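Local coordinates for protein esterase (Staphylococcus aureus subsp. aureus USA300_TCH1516, PDB 3D7R) that probably hydrolyses ester bonds as a putative esterase built on the alpha/beta hydrolase fold, its natural substrate not established, at residues K55-I58 with E59-K63; D120-T123 with L124-Y128; D272-L275 with F276-M279. One frame throughout, in Å; residues are numbered along the deposited sequence.

Contact 1 of 3, residues K55-I58 with E59-K63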
# COMPACT_ATOMS: atom_id res chain seq x y z
N LYS A 55 -6.30 20.08 8.08
CA LYS A 55 -7.01 19.74 6.83
C LYS A 55 -7.44 18.27 6.77
O LYS A 55 -8.58 17.96 6.42
CB LYS A 55 -6.12 20.06 5.61
CG LYS A 55 -6.85 19.93 4.27
CD LYS A 55 -6.00 20.43 3.10
CE LYS A 55 -6.84 20.51 1.82
NZ LYS A 55 -7.32 19.17 1.35
N ARG A 56 -6.53 17.36 7.12
CA ARG A 56 -6.84 15.92 6.98
C ARG A 56 -7.92 15.48 7.98
O ARG A 56 -8.76 14.66 7.67
CB ARG A 56 -5.59 15.05 7.14
CG ARG A 56 -4.48 15.25 6.07
CD ARG A 56 -5.02 15.29 4.63
NE ARG A 56 -5.98 14.21 4.37
CZ ARG A 56 -6.88 14.24 3.39
NH1 ARG A 56 -6.90 15.27 2.55
NH2 ARG A 56 -7.74 13.22 3.23
N GLU A 57 -7.90 16.03 9.19
CA GLU A 57 -8.95 15.69 10.15
C GLU A 57 -10.35 15.90 9.54
O GLU A 57 -11.22 15.03 9.66
CB GLU A 57 -8.82 16.51 11.44
CG GLU A 57 -9.79 16.05 12.53
CD GLU A 57 -9.64 16.82 13.83
OE1 GLU A 57 -8.82 17.78 13.89
OE2 GLU A 57 -10.36 16.47 14.79
N ILE A 58 -10.52 17.05 8.89
CA ILE A 58 -11.79 17.48 8.29
C ILE A 58 -12.12 16.66 7.04
O ILE A 58 -13.25 16.15 6.90
CB ILE A 58 -11.74 19.00 7.91
CG1 ILE A 58 -11.71 19.86 9.18
CG2 ILE A 58 -12.93 19.40 7.05
CD1 ILE A 58 -11.44 21.37 8.89
N GLU A 59 -11.13 16.51 6.16
CA GLU A 59 -11.34 15.80 4.91
C GLU A 59 -11.60 14.32 5.13
O GLU A 59 -12.40 13.73 4.42
CB GLU A 59 -10.15 15.99 3.95
CG GLU A 59 -10.01 17.43 3.40
CD GLU A 59 -11.28 17.95 2.74
OE1 GLU A 59 -11.92 17.19 1.97
OE2 GLU A 59 -11.63 19.12 2.98
N ASN A 60 -10.91 13.72 6.10
CA ASN A 60 -11.02 12.28 6.31
C ASN A 60 -12.38 11.83 6.83
O ASN A 60 -12.74 10.67 6.67
CB ASN A 60 -9.91 11.76 7.24
CG ASN A 60 -8.55 11.71 6.56
OD1 ASN A 60 -8.45 11.70 5.32
ND2 ASN A 60 -7.49 11.68 7.36
N ARG A 61 -13.12 12.73 7.48
CA ARG A 61 -14.45 12.40 8.02
C ARG A 61 -15.51 12.29 6.93
O ARG A 61 -16.54 11.63 7.12
CB ARG A 61 -14.92 13.41 9.08
CG ARG A 61 -14.08 13.42 10.33
CD ARG A 61 -14.86 13.93 11.52
NE ARG A 61 -14.00 14.08 12.69
CZ ARG A 61 -13.48 15.22 13.13
NH1 ARG A 61 -13.72 16.38 12.52
NH2 ARG A 61 -12.70 15.21 14.21
N LYS A 62 -15.26 12.94 5.79
CA LYS A 62 -16.23 12.98 4.69
C LYS A 62 -16.32 11.62 3.99
O LYS A 62 -15.33 10.89 3.91
CB LYS A 62 -15.86 14.07 3.68
CG LYS A 62 -15.91 15.46 4.29
CD LYS A 62 -15.26 16.47 3.41
CE LYS A 62 -15.50 17.86 3.99
NZ LYS A 62 -14.79 18.91 3.19
N LYS A 63 -17.50 11.28 3.49
CA LYS A 63 -17.63 10.04 2.73
C LYS A 63 -16.73 10.11 1.50
O LYS A 63 -16.75 11.09 0.76
CB LYS A 63 -19.09 9.75 2.37
CG LYS A 63 -19.92 9.27 3.58
CD LYS A 63 -19.37 7.93 4.14
CE LYS A 63 -20.28 7.34 5.20
NZ LYS A 63 -19.50 6.42 6.09

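Contact 2 of 3, residues D120-T123 with L124-Y128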
# COMPACT_ATOMS: atom_id res chain seq x y z
N ASP A 120 -8.97 -0.19 -11.02
CA ASP A 120 -9.77 -0.57 -12.18
C ASP A 120 -8.95 -1.41 -13.15
O ASP A 120 -9.37 -2.52 -13.52
CB ASP A 120 -10.32 0.69 -12.87
CG ASP A 120 -11.40 0.37 -13.87
OD1 ASP A 120 -12.26 -0.49 -13.58
OD2 ASP A 120 -11.40 0.97 -14.95
N LYS A 121 -7.76 -0.93 -13.53
CA LYS A 121 -6.86 -1.67 -14.42
C LYS A 121 -6.47 -3.04 -13.88
O LYS A 121 -6.46 -4.01 -14.64
CB LYS A 121 -5.58 -0.88 -14.74
CG LYS A 121 -5.81 0.48 -15.40
CD LYS A 121 -4.87 0.69 -16.57
CE LYS A 121 -4.87 2.14 -17.04
NZ LYS A 121 -6.18 2.66 -17.50
N ILE A 122 -6.13 -3.12 -12.59
CA ILE A 122 -5.74 -4.39 -12.00
C ILE A 122 -6.91 -5.38 -12.03
O ILE A 122 -6.72 -6.59 -12.29
CB ILE A 122 -5.23 -4.21 -10.53
CG1 ILE A 122 -3.86 -3.51 -10.50
CG2 ILE A 122 -5.11 -5.57 -9.81
CD1 ILE A 122 -3.51 -2.93 -9.14
N THR A 123 -8.11 -4.88 -11.73
CA THR A 123 -9.32 -5.71 -11.80
C THR A 123 -9.45 -6.32 -13.20
O THR A 123 -9.63 -7.52 -13.35
CB THR A 123 -10.60 -4.89 -11.49
OG1 THR A 123 -10.47 -4.26 -10.21
CG2 THR A 123 -11.88 -5.79 -11.51
N LEU A 124 -9.37 -5.48 -14.22
CA LEU A 124 -9.55 -5.92 -15.60
C LEU A 124 -8.43 -6.85 -16.06
O LEU A 124 -8.68 -7.75 -16.87
CB LEU A 124 -9.68 -4.71 -16.54
CG LEU A 124 -11.12 -4.22 -16.80
CD1 LEU A 124 -11.81 -3.71 -15.54
CD2 LEU A 124 -11.11 -3.13 -17.88
N SER A 125 -7.20 -6.65 -15.55
CA SER A 125 -6.07 -7.52 -15.92
C SER A 125 -6.01 -8.86 -15.19
O SER A 125 -5.65 -9.88 -15.79
CB SER A 125 -4.73 -6.79 -15.75
OG SER A 125 -4.74 -5.60 -16.51
N THR A 126 -6.32 -8.86 -13.90
CA THR A 126 -6.21 -10.07 -13.09
C THR A 126 -7.50 -10.89 -13.08
O THR A 126 -7.47 -12.11 -12.86
CB THR A 126 -5.84 -9.74 -11.64
OG1 THR A 126 -6.90 -8.98 -11.05
CG2 THR A 126 -4.53 -8.92 -11.58
N LEU A 127 -8.63 -10.21 -13.29
CA LEU A 127 -9.95 -10.81 -13.07
C LEU A 127 -10.15 -11.37 -11.67
O LEU A 127 -10.88 -12.34 -11.48
CB LEU A 127 -10.27 -11.86 -14.15
CG LEU A 127 -10.22 -11.32 -15.58
CD1 LEU A 127 -10.55 -12.44 -16.57
CD2 LEU A 127 -11.18 -10.14 -15.72
N TYR A 128 -9.48 -10.76 -10.69
CA TYR A 128 -9.85 -10.87 -9.29
C TYR A 128 -10.81 -9.73 -8.95
O TYR A 128 -10.79 -8.69 -9.60
CB TYR A 128 -8.62 -10.72 -8.40
CG TYR A 128 -7.69 -11.92 -8.34
CD1 TYR A 128 -7.28 -12.57 -9.51
CD2 TYR A 128 -7.20 -12.38 -7.13
CE1 TYR A 128 -6.41 -13.67 -9.45
CE2 TYR A 128 -6.33 -13.48 -7.05
CZ TYR A 128 -5.95 -14.11 -8.21
OH TYR A 128 -5.10 -15.19 -8.14

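Contact 3 of 3, residues D272-L275 with F276-M279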
# COMPACT_ATOMS: atom_id res chain seq x y z
N ASP A 272 15.90 0.22 1.50
CA ASP A 272 15.07 -0.65 2.34
C ASP A 272 14.45 -1.82 1.59
O ASP A 272 14.37 -2.93 2.13
CB ASP A 272 14.02 0.16 3.11
CG ASP A 272 14.65 1.04 4.19
OD1 ASP A 272 15.60 0.54 4.87
OD2 ASP A 272 14.24 2.23 4.34
N MSE A 273 14.01 -1.59 0.36
CA MSE A 273 13.49 -2.70 -0.44
C MSE A 273 14.58 -3.73 -0.75
O MSE A 273 14.32 -4.94 -0.69
CB MSE A 273 12.82 -2.21 -1.74
CG MSE A 273 11.58 -1.35 -1.50
SE MSE A 273 10.75 -0.93 -3.20
CE MSE A 273 11.93 0.48 -3.82
N LYS A 274 15.78 -3.26 -1.08
CA LYS A 274 16.89 -4.18 -1.34
C LYS A 274 17.28 -4.93 -0.07
O LYS A 274 17.59 -6.13 -0.12
CB LYS A 274 18.11 -3.45 -1.92
CG LYS A 274 17.91 -2.87 -3.35
CD LYS A 274 17.71 -3.95 -4.41
CE LYS A 274 19.03 -4.36 -5.05
NZ LYS A 274 18.80 -5.51 -5.97
N LEU A 275 17.28 -4.23 1.07
CA LEU A 275 17.55 -4.87 2.36
C LEU A 275 16.50 -5.92 2.72
O LEU A 275 16.83 -7.06 3.12
CB LEU A 275 17.64 -3.82 3.47
CG LEU A 275 17.88 -4.34 4.90
CD1 LEU A 275 19.12 -5.27 5.00
CD2 LEU A 275 18.01 -3.16 5.86
N PHE A 276 15.23 -5.56 2.58
CA PHE A 276 14.15 -6.53 2.77
C PHE A 276 14.32 -7.76 1.85
O PHE A 276 14.18 -8.91 2.28
CB PHE A 276 12.80 -5.87 2.54
CG PHE A 276 11.62 -6.81 2.62
CD1 PHE A 276 11.24 -7.37 3.85
CD2 PHE A 276 10.86 -7.10 1.48
CE1 PHE A 276 10.14 -8.22 3.95
CE2 PHE A 276 9.74 -7.95 1.56
CZ PHE A 276 9.39 -8.50 2.80
N GLU A 277 14.64 -7.54 0.58
CA GLU A 277 14.86 -8.66 -0.32
C GLU A 277 15.98 -9.59 0.19
O GLU A 277 15.84 -10.82 0.12
CB GLU A 277 15.16 -8.19 -1.73
CG GLU A 277 15.38 -9.34 -2.72
CD GLU A 277 15.97 -8.89 -4.05
OE1 GLU A 277 16.74 -7.90 -4.11
OE2 GLU A 277 15.66 -9.56 -5.04
N GLN A 278 17.09 -9.01 0.66
CA GLN A 278 18.21 -9.80 1.21
C GLN A 278 17.77 -10.63 2.42
O GLN A 278 18.14 -11.81 2.55
CB GLN A 278 19.39 -8.88 1.58
CG GLN A 278 20.24 -8.41 0.36
CD GLN A 278 20.92 -9.58 -0.34
OE1 GLN A 278 21.52 -10.43 0.30
NE2 GLN A 278 20.83 -9.62 -1.67
N MSE A 279 16.97 -10.03 3.30
CA MSE A 279 16.46 -10.76 4.47
C MSE A 279 15.54 -11.93 4.08
O MSE A 279 15.62 -13.01 4.65
CB MSE A 279 15.74 -9.80 5.44
CG MSE A 279 16.63 -8.74 6.04
SE MSE A 279 15.49 -7.36 6.89
CE MSE A 279 14.65 -8.48 8.22
O HOH W 1 18.81 -7.36 -2.66

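Contact 1 of 3, residues K55-I58 with E59-K63
R56 reaches one turn along helix 46-61 to N60, and its NH2 donates to OD1 of N60 over 2.7 Å. The bond is moderately bent, at 144°, and NH2 stands above the plane of the amide, whose own plane is turned 64° from that of the guanidinium. Two successive bends in the R56 chain, at chi2 and chi3, bring the guanidinium alongside the next turn, where CB of E59 lies over one of its faces.

Two ionic pairs add to this. E57 and R61 run side by side, and OE2 of E57 meets NH2 of R61 at 2.7 Å in a salt bridge whose hydrogen-bond geometry is weak; the extended E57 chain also lays its CG over the guanidinium face. K62 NZ meets OE2 of E59, three residues back, at 3.2 Å from above the carboxylate plane.

Backbone bonds continue the helix, E59 N to K55 O at 2.9 Å and N60 N to R56 O at 2.8 Å. Far from the chain's centre, this part of helix 46-61 is tied to two loops: R56 NE and N60 ND2 both bond A108 O, and R56 packs on L109, between strand 98-102 and helix 113-126; R56 also touches P139 and R61 pairs with E140, between strand 129-133 and helix 143-161.

Contact 2 of 3, residues D120-T123 with L124-Y128
The carbonyl oxygen of I122 is gripped twice by T126: its backbone N donates over 2.8 Å and its OG1 over 2.7 Å. The two donors come from opposite faces of the carbonyl plane, the hydroxyl standing well above it. With chi1 at 63°, OG1 sits between the backbone N and the carbonyl carbon of T126, turned back toward the preceding turn. T126 OG1 in turn accepts from Y128 N at 3.2 Å, with an N-H...O angle of 169°, which makes an ST turn where the helix gives out. The T126 hydroxyl thus donates to I122 O and accepts from the departing chain, while L127, with positive phi, breaks the helical course although its N still reaches T123 O at 2.9 Å.

This is the C-terminal end of helix 113-126, the crossover of the beta-alpha-beta unit that runs from strand 98-102 to strand 129-133. K121 O is likewise held by two donors, S125 N and S125 OG, the latter at 3.0 Å.

Carbon contacts, some to oxygens, flank these bonds. I122 and T126 lie alongside each other, their CG2 methyls 3.8 Å apart, and both side chains pack on I99. The side chains of L124 and D120 cross obliquely, L124 CD1 lying 3.8 Å from D120 OD1, while the carboxylate of D120 bonds A74 N and K73 N. T123 brings CG2 to 3.6 Å from Y128 O, and its hydroxyl bonds L119 O.

Contact 3 of 3, residues D272-L275 with F276-M279
L275 and M279 meet one turn apart on helix 270-282, where M279 CG packs 3.4 Å from L275 O but the side chains themselves stay looser, L275 CG lying 4.3 Å from M279 SE, the selenium of a selenomethionine. Packing is tight where F276 meets D272: F276 N bonds D272 O at 2.8 Å and 169°, and CB of F276 rests 3.4 Å from that same oxygen; chi1 of 176° then carries the phenyl ring away from D272-L275 toward the protein interior. D272 OD1 bonds N209 ND2 in a neighbouring loop.

On the more exposed side the polar groups are held less directly. K274 and E277 run alongside each other, yet NZ of K274 is 3.7 Å from OE1 of E277, a long salt bridge. A water bridges side chains and backbone: it donates to E277 OE1 at 2.6 Å and to K274 O, and accepts from Q278 NE2 at 3.2 Å, so residues of two adjoining turns share one water.

At the margin, the side chains of K274 and E277 also touch F289. The buried face lies against the sheet: M273, also a selenomethionine, packs on M261 and F289, and F276 on M261 and I287, joining the helix to strands 259-264 and 287-292 of its beta-alpha-beta unit.

The three contacts come in series along the chain, each on one helix, contacts 1 and 2 running on into the loop after it. Contact 1 lies on helix 46-61, ahead of the first sheet strand, whereas contacts 2 and 3 lie on crossover helices 113-126 and 270-282. Centres are about 29 Å apart for contacts 1 and 2, about 28 Å for 2 and 3, and about 35 Å for 1 and 3, which lie on opposite sides of the chain's centre; none touches another. Contacts 2 and 3 thus belong to separate beta-alpha-beta crossovers of one mixed eight-stranded sheet, the alpha/beta hydrolase core, strand 287-292 forming its edge, while contact 1 ties an earlier helix to the core's loops.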